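Local coordinates for protein sorting nexin (Saccharomyces cerevisiae S288C, PDB 1OCU) that binds phosphatidylinositol 3-phosphate through its PX domain and helps retrieve late Golgi membrane proteins from the prevacuolar compartment, at residues A[80-85]-A[108-113]; A[43-48]-A[56-61]; A[36-41]-A[62-67]. One frame throughout, in Å; residues are numbered along the deposited sequence.

Interaction 1: A[80-85]-A[108-113]; sequences RRYSDF and HLPGKI. With PIB (2-(butanoyloxy)-1-{[(hydroxy{[2,3,4,6-tetrahydroxy-5-(phosphonooxy)cyclohexyl]oxy}phosphoryl)oxy]methyl}ethyl butanoate), chain C.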
loop_
_atom_site.group_PDB
_atom_site.type_symbol
_atom_site.label_atom_id
_atom_site.label_comp_id
_atom_site.label_asym_id
_atom_site.label_seq_id
_atom_site.Cartn_x
_atom_site.Cartn_y
_atom_site.Cartn_z
ATOM N N ARG A 80 5.086 -0.398 4.959
ATOM C CA ARG A 80 5.540 -0.968 3.707
ATOM C C ARG A 80 6.628 -0.139 3.033
ATOM O O ARG A 80 6.636 1.092 3.109
ATOM C CB ARG A 80 4.350 -1.114 2.745
ATOM C CG ARG A 80 3.232 -2.048 3.220
ATOM C CD ARG A 80 3.621 -3.500 3.051
ATOM N NE ARG A 80 2.507 -4.417 3.270
ATOM C CZ ARG A 80 2.183 -4.973 4.436
ATOM N NH1 ARG A 80 2.891 -4.714 5.523
ATOM N NH2 ARG A 80 1.146 -5.800 4.507
ATOM N N ARG A 81 7.533 -0.847 2.366
ATOM C CA ARG A 81 8.637 -0.271 1.612
ATOM C C ARG A 81 8.133 -0.012 0.203
ATOM O O ARG A 81 7.190 -0.662 -0.248
ATOM C CB ARG A 81 9.764 -1.283 1.463
ATOM C CG ARG A 81 10.785 -1.371 2.534
ATOM C CD ARG A 81 12.072 -1.750 1.818
ATOM N NE ARG A 81 13.023 -2.427 2.674
ATOM C CZ ARG A 81 14.276 -2.679 2.327
ATOM N NH1 ARG A 81 15.064 -3.307 3.178
ATOM N NH2 ARG A 81 14.734 -2.291 1.143
ATOM N N TYR A 82 8.806 0.881 -0.519
ATOM C CA TYR A 82 8.407 1.177 -1.883
ATOM C C TYR A 82 8.477 -0.085 -2.735
ATOM O O TYR A 82 7.602 -0.336 -3.551
ATOM C CB TYR A 82 9.298 2.271 -2.486
ATOM C CG TYR A 82 8.947 2.603 -3.917
ATOM C CD1 TYR A 82 9.538 1.924 -4.981
ATOM C CD2 TYR A 82 7.987 3.571 -4.209
ATOM C CE1 TYR A 82 9.179 2.202 -6.305
ATOM C CE2 TYR A 82 7.622 3.853 -5.526
ATOM C CZ TYR A 82 8.217 3.167 -6.565
ATOM O OH TYR A 82 7.830 3.433 -7.863
ATOM N N SER A 83 9.523 -0.882 -2.552
ATOM C CA SER A 83 9.647 -2.120 -3.324
ATOM C C SER A 83 8.529 -3.084 -2.930
ATOM O O SER A 83 8.188 -3.971 -3.699
ATOM C CB SER A 83 11.015 -2.780 -3.098
ATOM O OG SER A 83 11.224 -3.017 -1.719
ATOM N N ASP A 84 7.980 -2.932 -1.725
ATOM C CA ASP A 84 6.862 -3.784 -1.324
ATOM C C ASP A 84 5.699 -3.406 -2.256
ATOM O O ASP A 84 5.038 -4.280 -2.814
ATOM C CB ASP A 84 6.444 -3.537 0.131
ATOM C CG ASP A 84 7.378 -4.184 1.139
ATOM O OD1 ASP A 84 8.066 -5.170 0.795
ATOM O OD2 ASP A 84 7.405 -3.712 2.298
ATOM N N PHE A 85 5.465 -2.101 -2.423
ATOM C CA PHE A 85 4.408 -1.610 -3.315
ATOM C C PHE A 85 4.654 -2.128 -4.732
ATOM O O PHE A 85 3.720 -2.543 -5.417
ATOM C CB PHE A 85 4.381 -0.081 -3.350
ATOM C CG PHE A 85 3.831 0.560 -2.104
ATOM C CD1 PHE A 85 2.488 0.908 -2.020
ATOM C CD2 PHE A 85 4.661 0.827 -1.017
ATOM C CE1 PHE A 85 1.974 1.513 -0.877
ATOM C CE2 PHE A 85 4.159 1.429 0.128
ATOM C CZ PHE A 85 2.810 1.774 0.199
ATOM N N HIS A 108 0.291 3.007 -12.771
ATOM C CA HIS A 108 1.655 2.715 -12.346
ATOM C C HIS A 108 1.985 3.516 -11.099
ATOM O O HIS A 108 1.360 4.541 -10.818
ATOM C CB HIS A 108 2.676 3.010 -13.451
ATOM C CG HIS A 108 2.245 4.068 -14.411
ATOM N ND1 HIS A 108 1.843 3.781 -15.698
ATOM C CD2 HIS A 108 2.144 5.410 -14.272
ATOM C CE1 HIS A 108 1.512 4.904 -16.311
ATOM N NE2 HIS A 108 1.686 5.907 -15.469
ATOM N N LEU A 109 2.954 3.020 -10.342
ATOM C CA LEU A 109 3.382 3.661 -9.108
ATOM C C LEU A 109 4.163 4.931 -9.415
ATOM O O LEU A 109 4.631 5.105 -10.530
ATOM C CB LEU A 109 4.247 2.685 -8.308
ATOM C CG LEU A 109 3.486 1.569 -7.598
ATOM C CD1 LEU A 109 4.421 0.418 -7.288
ATOM C CD2 LEU A 109 2.865 2.124 -6.332
ATOM N N PRO A 110 4.312 5.828 -8.424
ATOM C CA PRO A 110 5.039 7.096 -8.572
ATOM C C PRO A 110 6.365 7.009 -9.317
ATOM O O PRO A 110 6.631 7.842 -10.182
ATOM C CB PRO A 110 5.180 7.604 -7.127
ATOM C CG PRO A 110 4.850 6.409 -6.269
ATOM C CD PRO A 110 3.791 5.701 -7.057
ATOM N N GLY A 111 7.196 6.020 -9.006
ATOM C CA GLY A 111 8.450 5.897 -9.737
ATOM C C GLY A 111 9.728 5.622 -8.965
ATOM O O GLY A 111 9.887 6.046 -7.821
ATOM N N LYS A 112 10.645 4.901 -9.601
ATOM C CA LYS A 112 11.929 4.590 -8.989
ATOM C C LYS A 112 12.724 5.886 -8.829
ATOM O O LYS A 112 12.515 6.847 -9.570
ATOM C CB LYS A 112 12.691 3.601 -9.862
ATOM C CG LYS A 112 12.118 2.190 -9.847
ATOM C CD LYS A 112 12.865 1.300 -10.830
ATOM C CE LYS A 112 12.444 -0.158 -10.729
ATOM N NZ LYS A 112 12.894 -0.783 -9.457
ATOM N N ILE A 113 13.632 5.913 -7.861
ATOM C CA ILE A 113 14.426 7.112 -7.597
ATOM C C ILE A 113 15.917 6.839 -7.375
ATOM O O ILE A 113 16.303 5.779 -6.880
ATOM C CB ILE A 113 13.887 7.861 -6.354
ATOM C CG1 ILE A 113 12.427 8.271 -6.578
ATOM C CG2 ILE A 113 14.755 9.078 -6.057
ATOM C CD1 ILE A 113 12.221 9.193 -7.758
HETATM C C1 PIB C . 14.881 0.926 -6.230
HETATM C C2 PIB C . 13.953 0.255 -5.184
HETATM C C3 PIB C . 13.969 1.086 -3.894
HETATM C C4 PIB C . 13.526 2.591 -4.176
HETATM C C5 PIB C . 14.524 3.236 -5.189
HETATM C C6 PIB C . 14.454 2.401 -6.526
HETATM O O1 PIB C . 14.834 0.131 -7.419
HETATM O O2 PIB C . 12.636 0.196 -5.706
HETATM O O3 PIB C . 13.102 0.379 -3.000
HETATM O O4 PIB C . 13.572 3.348 -2.965
HETATM O O5 PIB C . 14.139 4.574 -5.457
HETATM O O6 PIB C . 15.345 2.963 -7.483
HETATM P P1 PIB C . 15.982 -0.860 -7.881
HETATM O O11 PIB C . 15.324 -1.900 -8.887
HETATM O O12 PIB C . 16.617 -1.598 -6.648
HETATM O O13 PIB C . 17.107 0.032 -8.650
HETATM P P3 PIB C . 13.267 0.343 -1.413
HETATM O O31 PIB C . 13.051 1.791 -0.841
HETATM O O32 PIB C . 14.731 -0.167 -1.095
HETATM O O33 PIB C . 12.130 -0.590 -0.853
HETATM C C7 PIB C . 18.098 0.782 -7.953
HETATM C C8 PIB C . 19.266 0.924 -8.921
#
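Tyr82, the first residue of helix 82-89, reaches across to the extended segment 108-113, and between them the two segments build much of the phosphoinositide pocket of this PX domain. The hydroxyl OH of Tyr82 takes a weak, bent hydrogen bond from Gly111 N at 2.9 Å. Pro110 CG lies 3.8 Å from CE2 of Tyr82, in the ring plane at its edge, and the two side chains slide past each other. One turn on, the methyls CD1 and CD2 of Leu109 close against CB of Phe85. Glycine suits position 111 because at its backbone angles a beta carbon would be pressed against the carbonyl oxygen of Pro110.

The lipid is held from both segments. Ser83 grips the 3-phosphate oxygen O33 twice, through its backbone N and through OG, the latter at 2.7 Å; a chi1 of 56° keeps OG beside the residue's own N, so that both can point at O33. Arg81 adds a weak bond from NH2 to O32. From 108-113, Lys112 sends NZ to the other phosphate, 2.7 Å from O11, while N and O of Ile113 bond hydroxyl O5 and O also takes O6, the link from N to O6 being weak.

Arg127 and Glu86 complete the site, each bonding the lipid directly; Arg127 also lies in cation-pi contact with Tyr82 and bonds the carbonyl of Gly111, and Glu86 forms a salt bridge with Lys112. Arg81, at the N-cap, is positioned by an almost straight bond, 175° at the hydrogen, from its backbone N to Asp84 OD2, 2.9 Å away.

Interaction 2: A[43-48]-A[56-61]; sequences PKTHIP and MFTDYE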
loop_
_atom_site.group_PDB
_atom_site.type_symbol
_atom_site.label_atom_id
_atom_site.label_comp_id
_atom_site.label_asym_id
_atom_site.label_seq_id
_atom_site.Cartn_x
_atom_site.Cartn_y
_atom_site.Cartn_z
ATOM N N PRO A 43 6.244 8.434 7.185
ATOM C CA PRO A 43 7.453 7.776 6.686
ATOM C C PRO A 43 8.567 7.742 7.729
ATOM O O PRO A 43 8.687 8.645 8.548
ATOM C CB PRO A 43 7.818 8.614 5.466
ATOM C CG PRO A 43 7.357 9.982 5.868
ATOM C CD PRO A 43 6.011 9.708 6.486
ATOM N N LYS A 44 9.370 6.688 7.698
ATOM C CA LYS A 44 10.480 6.528 8.633
ATOM C C LYS A 44 11.653 5.843 7.947
ATOM O O LYS A 44 11.466 4.893 7.190
ATOM C CB LYS A 44 10.040 5.706 9.850
ATOM C CG LYS A 44 9.047 6.427 10.746
ATOM C CD LYS A 44 8.684 5.596 11.964
ATOM C CE LYS A 44 7.737 6.355 12.887
ATOM N NZ LYS A 44 7.261 5.482 13.998
ATOM N N THR A 45 12.860 6.341 8.197
ATOM C CA THR A 45 14.056 5.760 7.599
ATOM C C THR A 45 14.807 4.968 8.667
ATOM O O THR A 45 15.009 5.447 9.779
ATOM C CB THR A 45 14.936 6.847 6.993
ATOM O OG1 THR A 45 14.237 7.443 5.896
ATOM C CG2 THR A 45 16.253 6.261 6.487
ATOM N N HIS A 46 15.219 3.753 8.318
ATOM C CA HIS A 46 15.872 2.866 9.271
ATOM C C HIS A 46 17.281 2.445 8.914
ATOM O O HIS A 46 17.658 2.399 7.750
ATOM C CB HIS A 46 15.050 1.579 9.426
ATOM C CG HIS A 46 13.576 1.806 9.531
ATOM N ND1 HIS A 46 12.939 2.017 10.733
ATOM C CD2 HIS A 46 12.617 1.885 8.578
ATOM C CE1 HIS A 46 11.651 2.216 10.518
ATOM N NE2 HIS A 46 11.430 2.143 9.218
ATOM N N ILE A 47 18.033 2.104 9.952
ATOM C CA ILE A 47 19.395 1.603 9.823
ATOM C C ILE A 47 19.288 0.164 10.354
ATOM O O ILE A 47 19.406 -0.065 11.554
ATOM C CB ILE A 47 20.367 2.420 10.699
ATOM C CG1 ILE A 47 20.457 3.858 10.176
ATOM C CG2 ILE A 47 21.730 1.774 10.709
ATOM C CD1 ILE A 47 21.119 3.985 8.818
ATOM N N PRO A 48 19.040 -0.815 9.458
ATOM C CA PRO A 48 18.886 -2.256 9.728
ATOM C C PRO A 48 19.731 -2.856 10.858
ATOM O O PRO A 48 19.191 -3.323 11.860
ATOM C CB PRO A 48 19.201 -2.893 8.379
ATOM C CG PRO A 48 18.631 -1.906 7.425
ATOM C CD PRO A 48 19.100 -0.575 8.003
ATOM N N MET A 56 20.141 0.502 4.464
ATOM C CA MET A 56 19.352 1.656 4.882
ATOM C C MET A 56 18.127 1.784 3.974
ATOM O O MET A 56 18.240 1.702 2.749
ATOM C CB MET A 56 20.206 2.926 4.807
ATOM C CG MET A 56 19.464 4.185 5.181
ATOM S SD MET A 56 20.545 5.614 5.309
ATOM C CE MET A 56 21.346 5.560 3.743
ATOM N N PHE A 57 16.959 2.002 4.570
ATOM C CA PHE A 57 15.744 2.090 3.771
ATOM C C PHE A 57 14.614 2.866 4.435
ATOM O O PHE A 57 14.598 3.055 5.649
ATOM C CB PHE A 57 15.248 0.674 3.446
ATOM C CG PHE A 57 14.595 -0.029 4.616
ATOM C CD1 PHE A 57 13.223 0.081 4.835
ATOM C CD2 PHE A 57 15.354 -0.802 5.494
ATOM C CE1 PHE A 57 12.613 -0.569 5.907
ATOM C CE2 PHE A 57 14.756 -1.461 6.571
ATOM C CZ PHE A 57 13.383 -1.346 6.781
ATOM N N THR A 58 13.661 3.300 3.618
ATOM C CA THR A 58 12.504 4.034 4.107
ATOM C C THR A 58 11.228 3.201 3.933
ATOM O O THR A 58 11.046 2.531 2.914
ATOM C CB THR A 58 12.297 5.343 3.316
ATOM O OG1 THR A 58 13.490 6.131 3.354
ATOM C CG2 THR A 58 11.146 6.141 3.914
ATOM N N ASP A 59 10.352 3.224 4.927
ATOM C CA ASP A 59 9.087 2.522 4.786
ATOM C C ASP A 59 7.987 3.482 5.188
ATOM O O ASP A 59 8.249 4.509 5.812
ATOM C CB ASP A 59 9.050 1.208 5.593
ATOM C CG ASP A 59 9.185 1.405 7.080
ATOM O OD1 ASP A 59 9.369 0.383 7.770
ATOM O OD2 ASP A 59 9.100 2.548 7.576
ATOM N N TYR A 60 6.758 3.163 4.808
ATOM C CA TYR A 60 5.634 4.039 5.101
ATOM C C TYR A 60 4.531 3.278 5.802
ATOM O O TYR A 60 4.407 2.055 5.652
ATOM C CB TYR A 60 5.093 4.633 3.795
ATOM C CG TYR A 60 6.160 5.249 2.924
ATOM C CD1 TYR A 60 7.107 4.453 2.285
ATOM C CD2 TYR A 60 6.265 6.632 2.797
ATOM C CE1 TYR A 60 8.144 5.015 1.548
ATOM C CE2 TYR A 60 7.297 7.212 2.063
ATOM C CZ TYR A 60 8.239 6.398 1.444
ATOM O OH TYR A 60 9.288 6.968 0.756
ATOM N N GLU A 61 3.726 3.993 6.575
ATOM C CA GLU A 61 2.631 3.335 7.260
ATOM C C GLU A 61 1.345 3.454 6.466
ATOM O O GLU A 61 0.982 4.540 6.001
ATOM C CB GLU A 61 2.396 3.931 8.645
ATOM C CG GLU A 61 1.228 3.273 9.352
ATOM C CD GLU A 61 0.860 3.950 10.646
ATOM O OE1 GLU A 61 1.689 3.928 11.584
ATOM O OE2 GLU A 61 -0.262 4.504 10.718
#
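Lys44 and Asp59 form one hydrogen-bonded pair of an antiparallel hairpin and His46 and Phe57 the other, with the non-hydrogen-bonded pair Thr45 and Thr58 between them. The shortest of the four backbone bonds runs from His46 N to Phe57 O, 2.8 Å, and four CA-H...O contacts fill in along the ladder.

Two side-chain hydrogen bonds reinforce it, one on each face. OG1 of Thr45 and OG1 of Thr58 meet at 3.0 Å; beta-branched residues suit strands, and here their hydroxyls share one hydrogen bond. On the other face NE2 of His46 donates to OD2 of Asp59, 2.9 Å away and in the plane of the imidazole. The carboxylate is turned 73° from that ring and takes the proton from above its own plane; OD2 also forms a salt bridge with Arg79, its stronger partner, so two donors grip this one oxygen.

Aromatic and apolar contacts lie mostly toward the loop end. Phe57, its CG between the backbone N and the carbonyl carbon (chi1 75°), brings CE1 within 3.6 Å of His46 CD2, the ring planes inclined at 40°. Pro48 CG lies at the edge of the phenyl ring, and CD1 of Ile47 touches SD of Met56, side by side. At the far end, CB of Pro43 leans on Tyr60 CD2 at 3.7 Å.

The face bearing Thr45 and Thr58 turns toward helix 121-139 and the loop residue Phe119, with Pro43 and Thr58 both touching Ile124. On the other edge of 57-66 runs strand 75-81, whose Arg81 makes a cation-pi contact with Phe57 beside the lipid site.

Interaction 3: A[36-41]-A[62-67]; sequences LEIEVH and IICRTN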
loop_
_atom_site.group_PDB
_atom_site.type_symbol
_atom_site.label_atom_id
_atom_site.label_comp_id
_atom_site.label_asym_id
_atom_site.label_seq_id
_atom_site.Cartn_x
_atom_site.Cartn_y
_atom_site.Cartn_z
ATOM N N LEU A 36 -14.506 2.236 2.910
ATOM C CA LEU A 36 -13.086 1.960 3.084
ATOM C C LEU A 36 -12.300 3.246 2.979
ATOM O O LEU A 36 -12.302 3.906 1.941
ATOM C CB LEU A 36 -12.563 0.952 2.058
ATOM C CG LEU A 36 -11.092 0.576 2.295
ATOM C CD1 LEU A 36 -10.816 -0.819 1.763
ATOM C CD2 LEU A 36 -10.161 1.609 1.628
ATOM N N GLU A 37 -11.643 3.600 4.078
ATOM C CA GLU A 37 -10.814 4.795 4.153
ATOM C C GLU A 37 -9.381 4.292 4.276
ATOM O O GLU A 37 -9.086 3.422 5.099
ATOM C CB GLU A 37 -11.169 5.613 5.390
ATOM C CG GLU A 37 -12.599 6.095 5.430
ATOM C CD GLU A 37 -13.004 6.544 6.819
ATOM O OE1 GLU A 37 -14.188 6.894 7.012
ATOM O OE2 GLU A 37 -12.135 6.544 7.720
ATOM N N ILE A 38 -8.487 4.831 3.461
ATOM C CA ILE A 38 -7.109 4.387 3.511
ATOM C C ILE A 38 -6.143 5.536 3.263
ATOM O O ILE A 38 -6.410 6.429 2.455
ATOM C CB ILE A 38 -6.884 3.244 2.485
ATOM C CG1 ILE A 38 -5.535 2.571 2.725
ATOM C CG2 ILE A 38 -6.975 3.783 1.082
ATOM C CD1 ILE A 38 -5.399 1.223 2.056
ATOM N N GLU A 39 -5.028 5.521 3.987
ATOM C CA GLU A 39 -4.018 6.560 3.838
ATOM C C GLU A 39 -2.606 6.031 4.030
ATOM O O GLU A 39 -2.377 5.066 4.758
ATOM C CB GLU A 39 -4.264 7.697 4.835
ATOM C CG GLU A 39 -3.215 8.807 4.740
ATOM C CD GLU A 39 -3.301 9.829 5.868
ATOM O OE1 GLU A 39 -2.430 10.727 5.915
ATOM O OE2 GLU A 39 -4.235 9.739 6.704
ATOM N N VAL A 40 -1.655 6.669 3.361
ATOM C CA VAL A 40 -0.253 6.294 3.477
ATOM C C VAL A 40 0.465 7.513 4.007
ATOM O O VAL A 40 0.446 8.561 3.378
ATOM C CB VAL A 40 0.341 5.922 2.121
ATOM C CG1 VAL A 40 1.821 5.599 2.279
ATOM C CG2 VAL A 40 -0.409 4.742 1.542
ATOM N N HIS A 41 1.094 7.378 5.166
ATOM C CA HIS A 41 1.798 8.498 5.773
ATOM C C HIS A 41 2.844 7.999 6.763
ATOM O O HIS A 41 3.206 6.824 6.761
ATOM C CB HIS A 41 0.809 9.377 6.534
ATOM C CG HIS A 41 0.331 8.759 7.809
ATOM N ND1 HIS A 41 -0.164 9.503 8.858
ATOM C CD2 HIS A 41 0.320 7.469 8.225
ATOM C CE1 HIS A 41 -0.453 8.697 9.865
ATOM N NE2 HIS A 41 -0.167 7.458 9.508
ATOM N N ILE A 62 0.673 2.320 6.298
ATOM C CA ILE A 62 -0.611 2.286 5.615
ATOM C C ILE A 62 -1.632 2.052 6.732
ATOM O O ILE A 62 -1.541 1.064 7.468
ATOM C CB ILE A 62 -0.716 1.113 4.589
ATOM C CG1 ILE A 62 0.350 1.243 3.500
ATOM C CG2 ILE A 62 -2.092 1.123 3.910
ATOM C CD1 ILE A 62 1.757 1.054 4.000
ATOM N N ILE A 63 -2.571 2.979 6.894
ATOM C CA ILE A 63 -3.603 2.814 7.905
ATOM C C ILE A 63 -4.928 2.739 7.156
ATOM O O ILE A 63 -5.198 3.537 6.257
ATOM C CB ILE A 63 -3.611 3.968 8.936
ATOM C CG1 ILE A 63 -4.641 3.659 10.023
ATOM C CG2 ILE A 63 -3.925 5.288 8.260
ATOM C CD1 ILE A 63 -4.399 4.370 11.325
ATOM N N CYS A 64 -5.747 1.762 7.521
ATOM C CA CYS A 64 -7.007 1.543 6.834
ATOM C C CYS A 64 -8.157 1.178 7.770
ATOM O O CYS A 64 -7.989 0.403 8.718
ATOM C CB CYS A 64 -6.793 0.431 5.801
ATOM S SG CYS A 64 -8.234 -0.109 4.860
ATOM N N ARG A 65 -9.321 1.762 7.497
ATOM C CA ARG A 65 -10.544 1.503 8.256
ATOM C C ARG A 65 -11.603 1.068 7.254
ATOM O O ARG A 65 -11.868 1.769 6.277
ATOM C CB ARG A 65 -11.015 2.760 8.991
ATOM C CG ARG A 65 -10.194 3.101 10.218
ATOM C CD ARG A 65 -10.815 4.227 11.041
ATOM N NE ARG A 65 -10.080 4.427 12.290
ATOM C CZ ARG A 65 -8.790 4.751 12.353
ATOM N NH1 ARG A 65 -8.192 4.910 13.529
ATOM N NH2 ARG A 65 -8.096 4.926 11.236
ATOM N N THR A 66 -12.212 -0.086 7.495
ATOM C CA THR A 66 -13.217 -0.605 6.576
ATOM C C THR A 66 -14.202 -1.551 7.259
ATOM O O THR A 66 -13.996 -1.963 8.400
ATOM C CB THR A 66 -12.529 -1.361 5.422
ATOM O OG1 THR A 66 -13.484 -1.672 4.402
ATOM C CG2 THR A 66 -11.897 -2.648 5.938
ATOM N N ASN A 67 -15.281 -1.881 6.555
ATOM C CA ASN A 67 -16.283 -2.797 7.079
ATOM C C ASN A 67 -16.685 -3.790 5.986
ATOM O O ASN A 67 -17.651 -4.541 6.134
ATOM C CB ASN A 67 -17.498 -2.020 7.591
ATOM C CG ASN A 67 -18.288 -1.364 6.478
ATOM O OD1 ASN A 67 -17.772 -1.118 5.390
ATOM N ND2 ASN A 67 -19.549 -1.060 6.754
#
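Glu37 pairs with Arg65 and Glu39 with Ile63 in the antiparallel hairpin of the PX domain's three-stranded sheet, the strand directions only 4° from exactly opposed. Each hydrogen-bonded pair closes with two N-H...O=C bonds, the straightest being Glu37 N to Arg65 O, 2.9 Å, with 173° at the hydrogen.

Alternation of the side chains gives the sheet a mainly apolar face. On it Leu36, Ile38, Val40, Ile62 and Cys64 turn toward the helices: Ile38 and Val40 meet Met135 of helix 121-139, and Ile38 and Cys64 meet Ile155. Ile38 and Ile62 lie side by side, CD1 of Ile38 3.8 Å from CG2 of Ile62, because CG1 of Ile38 stands anti to the backbone N (chi1 -168°) and carries CD1 along its neighbour. Leu36 sets CG 3.9 Å from SG of Cys64 and CB beside OG1 of Thr66, whose hydroxyl is engaged by the carbonyl of Phe35; it also touches Phe71 and Ala139. Shortening Leu36 to an alanine would probably open a gap over Cys64 SG and deprive Phe71 of an apolar neighbour.

The opposite face carries Glu37, Glu39 and Arg65, with Ile63 among them. Glu37 and Arg65 cross there with their charges apart, Glu37 OE2 lying 5.4 Å from Arg65 NE, so their attraction is at most long-range. Closer in, CG2 of Ile63 rests 3.8 Å from the carbonyl oxygen O of Glu39.

How the interactions relate
Interactions 2 and 3 are two ends of one hairpin, strands 36-46 and 57-66, interaction 2 nested within the loop that interaction 3 closes; Glu61 N to His41 O, 2.9 Å, carries the ladder between them. Interaction 3 is the more buried, with five of its ten touching residues buried and aliphatic side chains against the helices. Interaction 2, with three of eleven, relies more on polar side-chain pairs and aromatic contacts. Interaction 1, with two of six, trades strand pairing for a helix start against a loop, both sides also bonding the lipid. It joins the sheet through strand 75-81: Arg80 CG packs on Ile62 CD1 of interaction 3, and Arg81 NE on Phe57 CD1 of interaction 2.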